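Local coordinates for protein glutathione S-transferase (Rhodospirillum rubrum F11, PDB 4O7H) that probably transfers glutathione to electrophilic substrates as a dimeric enzyme with a thioredoxin-like N-terminal domain and an all-helical C-terminal domain, at residues K15-L20 with F200-T205; K23-E28 with E69-V74; L42-E47 with V52-D57; C168-I173 with K188-L193. One frame throughout, in Å; residues are numbered along the deposited sequence.

Contact 1. Residues K15-L20 with F200-T205; sequences KVRVAL and FRPLLT
Val-18 and Leu-203 meet at about a right angle through their methyls, CG2 of Val-18 lying 3.8 Å from CD2 of Leu-203. With CG2 anti to the carbonyl carbon, this valine branch is directed at residues 200-205, where it also approaches CD1 of Phe-200 on a slant, at 3.9 Å. Leu-203 completes the cluster from its own helix, its CD2 placed over one face of the Phe-200 ring, toward the rim. The polar member is Arg-17. A bend at chi3 (77°) sets one face of its guanidinium against CB of Pro-202, which lies 3.6 Å from NH2 of Arg-17, while NE bonds to the hydroxyl of Tyr-27 and NH1 forms a salt bridge with Glu-206, just beyond 200-205. The flat cation is thus fixed by apolar cover and by polar bonds. Helix 11-22 of the thioredoxin-like domain here meets the C-terminal helix 201-205, with Val-18 also touching Ile-164 and Cys-168 of helix 161-175, and Arg-17 reaching Leu-4 and His-6 of strand 3-6.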
loop_
_atom_site.group_PDB
_atom_site.type_symbol
_atom_site.label_atom_id
_atom_site.label_comp_id
_atom_site.label_asym_id
_atom_site.label_seq_id
_atom_site.Cartn_x
_atom_site.Cartn_y
_atom_site.Cartn_z
ATOM N N LYS A 15 -9.552 -4.734 8.931
ATOM C CA LYS A 15 -10.230 -3.669 8.197
ATOM C C LYS A 15 -11.347 -4.167 7.305
ATOM O O LYS A 15 -12.438 -3.607 7.268
ATOM C CB LYS A 15 -9.248 -2.801 7.401
ATOM C CG LYS A 15 -9.972 -2.025 6.299
ATOM C CD LYS A 15 -9.190 -0.889 5.791
ATOM C CE LYS A 15 -7.951 -1.318 5.122
ATOM N NZ LYS A 15 -7.322 -0.078 4.606
ATOM N N VAL A 16 -11.105 -5.240 6.552
ATOM C CA VAL A 16 -12.131 -5.772 5.685
ATOM C C VAL A 16 -13.332 -6.320 6.483
ATOM O O VAL A 16 -14.478 -6.093 6.119
ATOM C CB VAL A 16 -11.539 -6.805 4.711
ATOM C CG1 VAL A 16 -12.636 -7.448 3.874
ATOM C CG2 VAL A 16 -10.551 -6.152 3.721
ATOM N N ARG A 17 -13.075 -6.969 7.611
ATOM C CA ARG A 17 -14.130 -7.440 8.440
ATOM C C ARG A 17 -15.022 -6.269 8.908
ATOM O O ARG A 17 -16.249 -6.366 8.887
ATOM C CB ARG A 17 -13.630 -8.172 9.695
ATOM C CG ARG A 17 -12.912 -9.471 9.406
ATOM C CD ARG A 17 -12.626 -10.187 10.699
ATOM N NE ARG A 17 -13.850 -10.836 11.197
ATOM C CZ ARG A 17 -13.868 -11.560 12.322
ATOM N NH1 ARG A 17 -12.774 -11.668 13.059
ATOM N NH2 ARG A 17 -14.971 -12.219 12.675
ATOM N N VAL A 18 -14.400 -5.208 9.385
ATOM C CA VAL A 18 -15.150 -4.009 9.799
ATOM C C VAL A 18 -15.929 -3.426 8.629
ATOM O O VAL A 18 -17.134 -3.065 8.769
ATOM C CB VAL A 18 -14.247 -2.989 10.495
ATOM C CG1 VAL A 18 -15.035 -1.691 10.791
ATOM C CG2 VAL A 18 -13.593 -3.580 11.744
ATOM N N ALA A 19 -15.298 -3.347 7.459
ATOM C CA ALA A 19 -15.956 -2.800 6.257
ATOM C C ALA A 19 -17.186 -3.627 5.840
ATOM O O ALA A 19 -18.236 -3.087 5.528
ATOM C CB ALA A 19 -14.951 -2.715 5.116
ATOM N N LEU A 20 -17.055 -4.954 5.824
ATOM C CA LEU A 20 -18.136 -5.817 5.452
ATOM C C LEU A 20 -19.348 -5.559 6.385
ATOM O O LEU A 20 -20.500 -5.454 5.932
ATOM C CB LEU A 20 -17.662 -7.268 5.570
ATOM C CG LEU A 20 -16.773 -7.736 4.404
ATOM C CD1 LEU A 20 -16.099 -9.045 4.810
ATOM C CD2 LEU A 20 -17.549 -7.889 3.104
ATOM N N PHE A 200 -17.304 -3.376 14.933
ATOM C CA PHE A 200 -16.034 -3.658 15.623
ATOM C C PHE A 200 -16.089 -4.845 16.586
ATOM O O PHE A 200 -15.058 -5.305 17.093
ATOM C CB PHE A 200 -15.562 -2.426 16.405
ATOM C CG PHE A 200 -14.076 -2.125 16.254
ATOM C CD1 PHE A 200 -13.585 -1.576 15.079
ATOM C CD2 PHE A 200 -13.195 -2.382 17.300
ATOM C CE1 PHE A 200 -12.240 -1.299 14.952
ATOM C CE2 PHE A 200 -11.827 -2.112 17.176
ATOM C CZ PHE A 200 -11.367 -1.545 16.007
ATOM N N ARG A 201 -17.286 -5.292 16.919
ATOM C CA ARG A 201 -17.479 -6.228 18.031
ATOM C C ARG A 201 -16.635 -7.510 17.906
ATOM O O ARG A 201 -16.008 -7.906 18.888
ATOM C CB ARG A 201 -18.957 -6.567 18.227
ATOM C CG ARG A 201 -19.156 -7.385 19.507
ATOM C CD ARG A 201 -20.597 -7.829 19.717
ATOM N NE ARG A 201 -21.291 -6.920 20.623
ATOM C CZ ARG A 201 -22.030 -5.867 20.257
ATOM N NH1 ARG A 201 -22.230 -5.564 18.968
ATOM N NH2 ARG A 201 -22.591 -5.111 21.201
ATOM N N PRO A 202 -16.564 -8.178 16.742
ATOM C CA PRO A 202 -15.737 -9.387 16.687
ATOM C C PRO A 202 -14.250 -9.151 16.984
ATOM O O PRO A 202 -13.562 -9.974 17.546
ATOM C CB PRO A 202 -15.886 -9.872 15.213
ATOM C CG PRO A 202 -17.105 -9.253 14.735
ATOM C CD PRO A 202 -17.262 -7.941 15.464
ATOM N N LEU A 203 -13.746 -7.976 16.618
ATOM C CA LEU A 203 -12.352 -7.668 16.926
ATOM C C LEU A 203 -12.119 -7.579 18.422
ATOM O O LEU A 203 -11.023 -7.854 18.903
ATOM C CB LEU A 203 -11.932 -6.314 16.321
ATOM C CG LEU A 203 -11.637 -6.285 14.837
ATOM C CD1 LEU A 203 -12.803 -6.758 14.013
ATOM C CD2 LEU A 203 -11.225 -4.862 14.450
ATOM N N LEU A 204 -13.156 -7.205 19.141
ATOM C CA LEU A 204 -13.049 -7.079 20.605
ATOM C C LEU A 204 -13.220 -8.376 21.311
ATOM O O LEU A 204 -12.588 -8.575 22.365
ATOM C CB LEU A 204 -14.032 -6.051 21.173
ATOM C CG LEU A 204 -13.871 -4.662 20.581
ATOM C CD1 LEU A 204 -14.831 -3.739 21.329
ATOM C CD2 LEU A 204 -12.441 -4.161 20.680
ATOM N N THR A 205 -14.050 -9.256 20.788
ATOM C CA THR A 205 -14.376 -10.503 21.521
ATOM C C THR A 205 -13.511 -11.697 21.185
ATOM O O THR A 205 -13.339 -12.610 21.990
ATOM C CB THR A 205 -15.854 -10.862 21.337
ATOM O OG1 THR A 205 -16.146 -11.100 19.969
ATOM C CG2 THR A 205 -16.745 -9.719 21.796
#

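Contact 2. Residues K23-E28 with E69-V74; sequences KRLDYE and EYLEEV
The charged part of the contact is a salt bridge in which Lys-23 NZ donates to Glu-72 OE1 at 3.0 Å. The ammonium does not lie in the plane of the carboxylate but approaches from above it, 43° out. Both side chains are bent where they meet: Lys-23 turns at its last torsion (chi4 -83°), and Glu-72, whose CB points away from residues 23-28, folds back at chi2 (83°) to bring OE1 round. Lys-23 NZ also donates to the backbone oxygens of Tyr-75 and Pro-78, and Glu-72 OE1 accepts from Leu-80 N, so that the buried ion pair ties in the chain that follows helix 64-74. With an alanine in place of Lys-23, Glu-72 would probably lose its counter-charge and the carbonyls of Tyr-75 and Pro-78 a shared donor. The fold explains the meeting: helix 11-22 ends in a Schellman motif at Arg-24, and the chain then enters strand 28-31, closing a beta-alpha-beta crossover whose helix packs beside helix 64-74. Apolar contacts fill the rest. The methylenes of Lys-23 run slantwise over Leu-71, CD lying 4.1 Å from Leu-71 CB. Leu-25 and Leu-71 lie alongside one another, pointing opposite ways, with CD1 of Leu-25 4.0 Å from CD2 of Leu-71; Leu-20 of helix 11-22 touches both leucines.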
loop_
_atom_site.group_PDB
_atom_site.type_symbol
_atom_site.label_atom_id
_atom_site.label_comp_id
_atom_site.label_asym_id
_atom_site.label_seq_id
_atom_site.Cartn_x
_atom_site.Cartn_y
_atom_site.Cartn_z
ATOM N N LYS A 23 -21.063 -2.282 5.815
ATOM C CA LYS A 23 -21.886 -2.355 4.580
ATOM C C LYS A 23 -23.046 -3.341 4.725
ATOM O O LYS A 23 -23.782 -3.588 3.778
ATOM C CB LYS A 23 -21.017 -2.682 3.391
ATOM C CG LYS A 23 -20.162 -1.466 3.030
ATOM C CD LYS A 23 -19.370 -1.642 1.773
ATOM C CE LYS A 23 -18.749 -0.330 1.361
ATOM N NZ LYS A 23 -19.658 0.557 0.606
ATOM N N ARG A 24 -23.199 -3.899 5.913
ATOM C CA ARG A 24 -24.279 -4.859 6.194
ATOM C C ARG A 24 -24.221 -6.089 5.267
ATOM O O ARG A 24 -25.248 -6.610 4.778
ATOM C CB ARG A 24 -25.619 -4.176 6.094
ATOM C CG ARG A 24 -25.997 -3.479 7.380
ATOM C CD ARG A 24 -25.155 -2.284 7.744
ATOM N NE ARG A 24 -25.688 -1.546 8.924
ATOM C CZ ARG A 24 -25.219 -0.369 9.329
ATOM N NH1 ARG A 24 -25.767 0.284 10.371
ATOM N NH2 ARG A 24 -24.177 0.161 8.716
ATOM N N LEU A 25 -23.004 -6.550 5.001
ATOM C CA LEU A 25 -22.774 -7.692 4.149
ATOM C C LEU A 25 -22.470 -8.892 4.975
ATOM O O LEU A 25 -21.476 -8.922 5.718
ATOM C CB LEU A 25 -21.626 -7.405 3.162
ATOM C CG LEU A 25 -21.821 -6.188 2.292
ATOM C CD1 LEU A 25 -20.558 -5.915 1.505
ATOM C CD2 LEU A 25 -22.979 -6.478 1.323
ATOM N N ASP A 26 -23.276 -9.929 4.838
ATOM C CA ASP A 26 -23.034 -11.136 5.577
ATOM C C ASP A 26 -21.818 -11.885 4.970
ATOM O O ASP A 26 -21.600 -11.837 3.783
ATOM C CB ASP A 26 -24.263 -12.034 5.497
ATOM C CG ASP A 26 -25.493 -11.401 6.150
ATOM O OD1 ASP A 26 -25.345 -10.686 7.164
ATOM O OD2 ASP A 26 -26.604 -11.630 5.632
ATOM N N TYR A 27 -21.079 -12.567 5.807
ATOM C CA TYR A 27 -19.970 -13.374 5.362
ATOM C C TYR A 27 -19.589 -14.424 6.381
ATOM O O TYR A 27 -19.807 -14.270 7.590
ATOM C CB TYR A 27 -18.728 -12.508 5.011
ATOM C CG TYR A 27 -18.084 -11.943 6.228
ATOM C CD1 TYR A 27 -18.632 -10.828 6.884
ATOM C CD2 TYR A 27 -16.941 -12.535 6.802
ATOM C CE1 TYR A 27 -18.029 -10.314 8.016
ATOM C CE2 TYR A 27 -16.349 -12.032 7.936
ATOM C CZ TYR A 27 -16.887 -10.929 8.558
ATOM O OH TYR A 27 -16.290 -10.466 9.679
ATOM N N GLU A 28 -18.954 -15.485 5.887
ATOM C CA GLU A 28 -18.355 -16.498 6.722
ATOM C C GLU A 28 -16.873 -16.214 6.936
ATOM O O GLU A 28 -16.106 -16.086 5.953
ATOM C CB GLU A 28 -18.490 -17.880 6.075
ATOM C CG GLU A 28 -17.837 -18.993 6.876
ATOM C CD GLU A 28 -17.957 -20.365 6.188
ATOM O OE1 GLU A 28 -18.436 -20.458 5.020
ATOM O OE2 GLU A 28 -17.528 -21.347 6.830
ATOM N N GLU A 69 -11.837 -1.296 -2.415
ATOM C CA GLU A 69 -12.306 -0.551 -3.581
ATOM C C GLU A 69 -13.399 -1.350 -4.294
ATOM O O GLU A 69 -14.393 -0.770 -4.738
ATOM C CB GLU A 69 -11.165 -0.265 -4.527
ATOM C CG GLU A 69 -10.092 0.636 -3.954
ATOM C CD GLU A 69 -10.557 2.067 -3.789
ATOM O OE1 GLU A 69 -11.488 2.503 -4.487
ATOM O OE2 GLU A 69 -9.959 2.724 -2.933
ATOM N N TYR A 70 -13.252 -2.675 -4.346
ATOM C CA TYR A 70 -14.262 -3.557 -4.920
ATOM C C TYR A 70 -15.550 -3.408 -4.128
ATOM O O TYR A 70 -16.648 -3.293 -4.724
ATOM C CB TYR A 70 -13.779 -5.000 -4.847
ATOM C CG TYR A 70 -14.852 -6.018 -5.134
ATOM C CD1 TYR A 70 -15.163 -6.389 -6.440
ATOM C CD2 TYR A 70 -15.545 -6.616 -4.090
ATOM C CE1 TYR A 70 -16.162 -7.359 -6.705
ATOM C CE2 TYR A 70 -16.546 -7.572 -4.364
ATOM C CZ TYR A 70 -16.851 -7.911 -5.642
ATOM O OH TYR A 70 -17.869 -8.861 -5.905
ATOM N N LEU A 71 -15.483 -3.421 -2.808
ATOM C CA LEU A 71 -16.729 -3.293 -2.000
ATOM C C LEU A 71 -17.458 -1.982 -2.295
ATOM O O LEU A 71 -18.702 -1.961 -2.360
ATOM C CB LEU A 71 -16.497 -3.463 -0.508
ATOM C CG LEU A 71 -15.999 -4.815 -0.035
ATOM C CD1 LEU A 71 -15.687 -4.729 1.447
ATOM C CD2 LEU A 71 -17.003 -5.942 -0.382
ATOM N N GLU A 72 -16.710 -0.898 -2.497
ATOM C CA GLU A 72 -17.344 0.390 -2.737
ATOM C C GLU A 72 -17.963 0.411 -4.141
ATOM O O GLU A 72 -18.979 1.089 -4.374
ATOM C CB GLU A 72 -16.331 1.528 -2.520
ATOM C CG GLU A 72 -16.916 2.934 -2.570
ATOM C CD GLU A 72 -17.551 3.410 -1.279
ATOM O OE1 GLU A 72 -17.674 2.642 -0.290
ATOM O OE2 GLU A 72 -17.922 4.640 -1.276
ATOM N N GLU A 73 -17.394 -0.327 -5.071
ATOM C CA GLU A 73 -17.901 -0.393 -6.457
ATOM C C GLU A 73 -19.162 -1.234 -6.529
ATOM O O GLU A 73 -20.132 -0.876 -7.244
ATOM C CB GLU A 73 -16.836 -0.963 -7.403
ATOM C CG GLU A 73 -15.709 0.017 -7.681
ATOM C CD GLU A 73 -14.526 -0.593 -8.408
ATOM O OE1 GLU A 73 -14.646 -1.702 -8.961
ATOM O OE2 GLU A 73 -13.497 0.115 -8.446
ATOM N N VAL A 74 -19.160 -2.365 -5.853
ATOM C CA VAL A 74 -20.278 -3.339 -6.008
ATOM C C VAL A 74 -21.399 -3.118 -4.993
ATOM O O VAL A 74 -22.563 -3.465 -5.248
ATOM C CB VAL A 74 -19.688 -4.753 -5.936
ATOM C CG1 VAL A 74 -20.769 -5.812 -6.005
ATOM C CG2 VAL A 74 -18.706 -4.938 -7.089
#

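Contact 3. Residues L42-E47 with V52-D57; sequences LAMNPE and VLVEAD
Val-52 receives a different neighbour on each of its two methyls. On the buried side CG2 packs at an angle against Asn-45, 3.9 Å from ND2 and 4.0 Å from CB. The amide is fixed by its polar atoms: OD1 accepts from Glu-47 N at 3.0 Å, forming an Asx turn with the donor well above the carbonyl plane (63° out), and ND2 donates to Glu-49 O. An alanine at Asn-45 would remove both bonds and is likely to leave the turn after helix 39-44 freer to shift against Val-52. The other side of the contact is partly open to solvent. Here Met-44 and Val-52 reach toward each other tip to tip, SD standing 4.0 Å from CG1 of Val-52, and a bend at chi3 (64°) keeps CE equally near that methyl. The same sulfur lies 4.1 Å from CG2 of Val-54. Helix 39-44 thereby rests on one face of the sheet, also touching Tyr-5 of strand 3-6 and Thr-60 of strand 60-62, whereas Leu-53 points to the other face and helix 64-74.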
loop_
_atom_site.group_PDB
_atom_site.type_symbol
_atom_site.label_atom_id
_atom_site.label_comp_id
_atom_site.label_asym_id
_atom_site.label_seq_id
_atom_site.Cartn_x
_atom_site.Cartn_y
_atom_site.Cartn_z
ATOM N N LEU A 42 -2.153 -20.764 -1.386
ATOM C CA LEU A 42 -1.262 -20.115 -2.323
ATOM C C LEU A 42 -1.796 -20.168 -3.730
ATOM O O LEU A 42 -1.630 -19.235 -4.509
ATOM C CB LEU A 42 0.126 -20.793 -2.314
ATOM C CG LEU A 42 1.086 -20.329 -1.251
ATOM C CD1 LEU A 42 2.363 -21.170 -1.321
ATOM C CD2 LEU A 42 1.418 -18.850 -1.422
ATOM N N ALA A 43 -2.444 -21.290 -4.097
ATOM C CA ALA A 43 -3.045 -21.387 -5.405
ATOM C C ALA A 43 -4.112 -20.333 -5.598
ATOM O O ALA A 43 -4.259 -19.809 -6.672
ATOM C CB ALA A 43 -3.641 -22.784 -5.659
ATOM N N MET A 44 -4.864 -20.037 -4.544
ATOM C CA MET A 44 -5.908 -19.022 -4.611
ATOM C C MET A 44 -5.341 -17.580 -4.593
ATOM O O MET A 44 -5.814 -16.709 -5.346
ATOM C CB MET A 44 -6.842 -19.217 -3.418
ATOM C CG MET A 44 -7.900 -18.161 -3.292
ATOM S SD MET A 44 -8.991 -18.433 -1.897
ATOM C CE MET A 44 -7.884 -18.267 -0.562
ATOM N N ASN A 45 -4.335 -17.366 -3.744
ATOM C CA ASN A 45 -3.593 -16.110 -3.630
ATOM C C ASN A 45 -2.101 -16.289 -3.601
ATOM O O ASN A 45 -1.494 -16.656 -2.599
ATOM C CB ASN A 45 -3.970 -15.352 -2.341
ATOM C CG ASN A 45 -3.194 -14.066 -2.242
ATOM O OD1 ASN A 45 -2.596 -13.665 -3.214
ATOM N ND2 ASN A 45 -3.244 -13.387 -1.117
ATOM N N PRO A 46 -1.463 -16.101 -4.751
ATOM C CA PRO A 46 -0.024 -16.338 -4.807
ATOM C C PRO A 46 0.834 -15.521 -3.904
ATOM O O PRO A 46 1.984 -15.895 -3.648
ATOM C CB PRO A 46 0.310 -16.051 -6.259
ATOM C CG PRO A 46 -0.688 -15.077 -6.694
ATOM C CD PRO A 46 -1.969 -15.558 -6.011
ATOM N N GLU A 47 0.310 -14.390 -3.395
ATOM C CA GLU A 47 1.040 -13.607 -2.437
ATOM C C GLU A 47 1.083 -14.260 -1.047
ATOM O O GLU A 47 1.936 -13.945 -0.226
ATOM C CB GLU A 47 0.451 -12.193 -2.381
ATOM C CG GLU A 47 1.465 -11.230 -1.823
ATOM C CD GLU A 47 0.969 -9.813 -1.547
ATOM O OE1 GLU A 47 -0.154 -9.402 -1.968
ATOM O OE2 GLU A 47 1.776 -9.096 -0.936
ATOM N N VAL A 52 -8.482 -12.415 1.840
ATOM C CA VAL A 52 -8.994 -12.781 0.529
ATOM C C VAL A 52 -10.524 -12.908 0.659
ATOM O O VAL A 52 -11.007 -13.643 1.555
ATOM C CB VAL A 52 -8.426 -14.137 0.056
ATOM C CG1 VAL A 52 -8.991 -14.503 -1.297
ATOM C CG2 VAL A 52 -6.906 -14.051 -0.031
ATOM N N LEU A 53 -11.253 -12.234 -0.206
ATOM C CA LEU A 53 -12.708 -12.316 -0.267
ATOM C C LEU A 53 -13.127 -13.230 -1.413
ATOM O O LEU A 53 -12.634 -13.059 -2.553
ATOM C CB LEU A 53 -13.307 -10.936 -0.463
ATOM C CG LEU A 53 -14.835 -10.785 -0.555
ATOM C CD1 LEU A 53 -15.486 -11.030 0.798
ATOM C CD2 LEU A 53 -15.180 -9.432 -1.115
ATOM N N VAL A 54 -14.028 -14.181 -1.115
ATOM C CA VAL A 54 -14.610 -15.049 -2.177
ATOM C C VAL A 54 -16.145 -14.878 -2.143
ATOM O O VAL A 54 -16.807 -15.125 -1.105
ATOM C CB VAL A 54 -14.212 -16.519 -2.023
ATOM C CG1 VAL A 54 -14.701 -17.320 -3.234
ATOM C CG2 VAL A 54 -12.710 -16.650 -1.802
ATOM N N GLU A 55 -16.675 -14.337 -3.223
ATOM C CA GLU A 55 -18.104 -14.158 -3.359
ATOM C C GLU A 55 -18.758 -15.524 -3.600
ATOM O O GLU A 55 -18.101 -16.478 -3.934
ATOM C CB GLU A 55 -18.446 -13.210 -4.497
ATOM C CG GLU A 55 -17.988 -11.765 -4.309
ATOM C CD GLU A 55 -18.905 -10.936 -3.436
ATOM O OE1 GLU A 55 -19.544 -11.494 -2.512
ATOM O OE2 GLU A 55 -18.991 -9.724 -3.705
ATOM N N ALA A 56 -20.064 -15.572 -3.382
ATOM C CA ALA A 56 -20.813 -16.836 -3.558
ATOM C C ALA A 56 -20.677 -17.438 -4.966
ATOM O O ALA A 56 -20.735 -18.671 -5.113
ATOM C CB ALA A 56 -22.273 -16.579 -3.203
ATOM N N ASP A 57 -20.504 -16.606 -5.987
ATOM C CA ASP A 57 -20.260 -17.102 -7.349
ATOM C C ASP A 57 -18.799 -17.515 -7.596
ATOM O O ASP A 57 -18.450 -17.891 -8.716
ATOM C CB ASP A 57 -20.755 -16.129 -8.434
ATOM C CG ASP A 57 -19.929 -14.858 -8.542
ATOM O OD1 ASP A 57 -19.001 -14.650 -7.739
ATOM O OD2 ASP A 57 -20.209 -14.042 -9.448
#

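Contact 4. Residues C168-I173 with K188-L193; sequences CHLSLI and KEWYAL
Helical segments 168-173 and 188-193 cross at -102°, nearly perpendicular, with their axes 11.4 Å apart at closest approach. At that separation the backbones stay well clear of each other, the nearest CA atoms being those of Leu-170 and Tyr-191 at 8.4 Å, and large side chains bridge the gap. Tyr-191 extends with CG anti to its backbone N (chi1 -177°), carrying the phenol to the surface of helix 161-175. Its OH comes within 3.3 Å of Ser-171 CB and equally near CA of that residue, a close packing contact without a hydrogen bond between the two side chains. The serine hydroxyl is engaged elsewhere: chi1 of 74° puts OG between the backbone N and the carbonyl carbon, from where it donates to Cys-168 O at 2.7 Å, and it also bonds to Arg-14 of helix 11-22. Leu-170 faces both aromatic side chains, its CD1 meeting the Trp-190 indole at the edge, in the ring plane, 3.8 Å from CZ3, and its CB lying 4.2 Å from Tyr-191 CE1. Trp-190 NE1 bonds to Asp-163, near the start of helix 161-175, and the Tyr-191 ring stacks with Trp-181. Two nearly perpendicular helices joined through buried side chains, two of them aromatic, form part of the all-helical C-terminal domain of the glutathione S-transferase fold.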
loop_
_atom_site.group_PDB
_atom_site.type_symbol
_atom_site.label_atom_id
_atom_site.label_comp_id
_atom_site.label_asym_id
_atom_site.label_seq_id
_atom_site.Cartn_x
_atom_site.Cartn_y
_atom_site.Cartn_z
ATOM N N CYS A 168 -8.197 -0.149 13.131
ATOM C CA CYS A 168 -7.843 -1.578 13.037
ATOM C C CYS A 168 -6.363 -1.750 13.394
ATOM O O CYS A 168 -5.988 -2.685 14.122
ATOM C CB CYS A 168 -8.195 -2.174 11.703
ATOM S SG CYS A 168 -9.955 -2.479 11.542
ATOM N N HIS A 169 -5.508 -0.842 12.918
ATOM C CA HIS A 169 -4.094 -0.878 13.317
ATOM C C HIS A 169 -3.984 -0.698 14.829
ATOM O O HIS A 169 -3.324 -1.471 15.497
ATOM C CB HIS A 169 -3.350 0.204 12.574
ATOM C CG HIS A 169 -2.835 -0.259 11.255
ATOM N ND1 HIS A 169 -3.502 -0.110 10.055
ATOM C CD2 HIS A 169 -1.697 -0.914 10.964
ATOM C CE1 HIS A 169 -2.742 -0.591 9.078
ATOM N NE2 HIS A 169 -1.684 -1.142 9.630
ATOM N N LEU A 170 -4.666 0.318 15.362
ATOM C CA LEU A 170 -4.583 0.620 16.786
ATOM C C LEU A 170 -5.122 -0.509 17.616
ATOM O O LEU A 170 -4.637 -0.736 18.741
ATOM C CB LEU A 170 -5.246 1.936 17.135
ATOM C CG LEU A 170 -4.361 3.150 16.808
ATOM C CD1 LEU A 170 -5.163 4.426 16.802
ATOM C CD2 LEU A 170 -3.264 3.279 17.863
ATOM N N SER A 171 -6.091 -1.262 17.084
ATOM C CA SER A 171 -6.673 -2.372 17.835
ATOM C C SER A 171 -5.622 -3.430 18.077
ATOM O O SER A 171 -5.653 -4.136 19.119
ATOM C CB SER A 171 -7.911 -2.946 17.166
ATOM O OG SER A 171 -7.670 -3.731 16.021
ATOM N N LEU A 172 -4.707 -3.591 17.125
ATOM C CA LEU A 172 -3.647 -4.604 17.310
ATOM C C LEU A 172 -2.575 -4.098 18.284
ATOM O O LEU A 172 -2.108 -4.878 19.128
ATOM C CB LEU A 172 -3.024 -4.996 15.986
ATOM C CG LEU A 172 -3.906 -6.000 15.272
ATOM C CD1 LEU A 172 -3.558 -5.947 13.784
ATOM C CD2 LEU A 172 -3.718 -7.385 15.889
ATOM N N ILE A 173 -2.277 -2.802 18.256
ATOM C CA ILE A 173 -1.373 -2.209 19.251
ATOM C C ILE A 173 -2.005 -2.335 20.627
ATOM O O ILE A 173 -1.319 -2.651 21.599
ATOM C CB ILE A 173 -1.018 -0.735 18.959
ATOM C CG1 ILE A 173 -0.591 -0.538 17.473
ATOM C CG2 ILE A 173 0.102 -0.266 19.875
ATOM C CD1 ILE A 173 0.313 -1.628 16.916
ATOM N N LYS A 188 -8.016 8.996 22.055
ATOM C CA LYS A 188 -8.701 7.993 22.846
ATOM C C LYS A 188 -10.222 8.045 22.696
ATOM O O LYS A 188 -10.914 7.004 22.519
ATOM C CB LYS A 188 -8.323 8.182 24.321
ATOM C CG LYS A 188 -8.869 7.059 25.190
ATOM C CD LYS A 188 -8.653 7.307 26.674
ATOM C CE LYS A 188 -9.545 6.343 27.439
ATOM N NZ LYS A 188 -9.471 6.536 28.917
ATOM N N GLU A 189 -10.770 9.250 22.745
ATOM C CA GLU A 189 -12.208 9.413 22.585
ATOM C C GLU A 189 -12.701 8.968 21.224
ATOM O O GLU A 189 -13.745 8.386 21.123
ATOM C CB GLU A 189 -12.652 10.848 22.894
ATOM C CG GLU A 189 -12.685 11.093 24.409
ATOM C CD GLU A 189 -13.219 9.877 25.214
ATOM O OE1 GLU A 189 -14.433 9.498 25.067
ATOM O OE2 GLU A 189 -12.411 9.251 25.990
ATOM N N TRP A 190 -11.938 9.285 20.179
ATOM C CA TRP A 190 -12.275 8.866 18.831
ATOM C C TRP A 190 -12.256 7.349 18.723
ATOM O O TRP A 190 -13.171 6.734 18.159
ATOM C CB TRP A 190 -11.330 9.534 17.813
ATOM C CG TRP A 190 -11.262 8.736 16.482
ATOM C CD1 TRP A 190 -12.077 8.839 15.444
ATOM C CD2 TRP A 190 -10.298 7.742 16.140
ATOM N NE1 TRP A 190 -11.706 7.988 14.433
ATOM C CE2 TRP A 190 -10.615 7.275 14.859
ATOM C CE3 TRP A 190 -9.220 7.187 16.812
ATOM C CZ2 TRP A 190 -9.897 6.255 14.250
ATOM C CZ3 TRP A 190 -8.520 6.167 16.235
ATOM C CH2 TRP A 190 -8.844 5.717 14.948
ATOM N N TYR A 191 -11.243 6.714 19.312
ATOM C CA TYR A 191 -11.161 5.249 19.245
ATOM C C TYR A 191 -12.315 4.617 19.994
ATOM O O TYR A 191 -12.851 3.627 19.585
ATOM C CB TYR A 191 -9.824 4.731 19.753
ATOM C CG TYR A 191 -9.640 3.224 19.651
ATOM C CD1 TYR A 191 -9.369 2.622 18.436
ATOM C CD2 TYR A 191 -9.833 2.419 20.732
ATOM C CE1 TYR A 191 -9.216 1.258 18.341
ATOM C CE2 TYR A 191 -9.669 1.061 20.654
ATOM C CZ TYR A 191 -9.357 0.477 19.446
ATOM O OH TYR A 191 -9.212 -0.917 19.366
ATOM N N ALA A 192 -12.693 5.190 21.124
ATOM C CA ALA A 192 -13.847 4.671 21.857
ATOM C C ALA A 192 -15.108 4.694 21.043
ATOM O O ALA A 192 -15.927 3.790 21.161
ATOM C CB ALA A 192 -14.016 5.498 23.140
ATOM N N LEU A 193 -15.274 5.739 20.230
ATOM C CA LEU A 193 -16.411 5.801 19.337
ATOM C C LEU A 193 -16.368 4.719 18.275
ATOM O O LEU A 193 -17.390 4.017 18.046
ATOM C CB LEU A 193 -16.534 7.138 18.672
ATOM C CG LEU A 193 -16.958 8.330 19.501
ATOM C CD1 LEU A 193 -16.885 9.540 18.571
ATOM C CD2 LEU A 193 -18.363 8.094 20.003
#

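Contact 1 lies between the two domains. Toward the thioredoxin-like side it continues into contact 2, where Leu-20 O and Leu-25 N, 2.9 Å apart, probably form a hydrogen bond; toward the helical side it meets contact 4, with Phe-200 CE2 3.6 Å from Tyr-191 OH. Helix 64-74 of contact 2 and helix 39-44 of contact 3 lie over different faces of the sheet, and the contacts are joined by Tyr-70 OH and Glu-55 OE2, 2.6 Å apart. Both also touch the second subunit. Contacts 3 and 4 lie on opposite sides of the chain's centre, their centres about 29 Å apart. As in relatives, glutathione probably binds in the N-terminal domain, near the start of helix 11-22, the helix that contact 1 helps to join to the C-terminal domain.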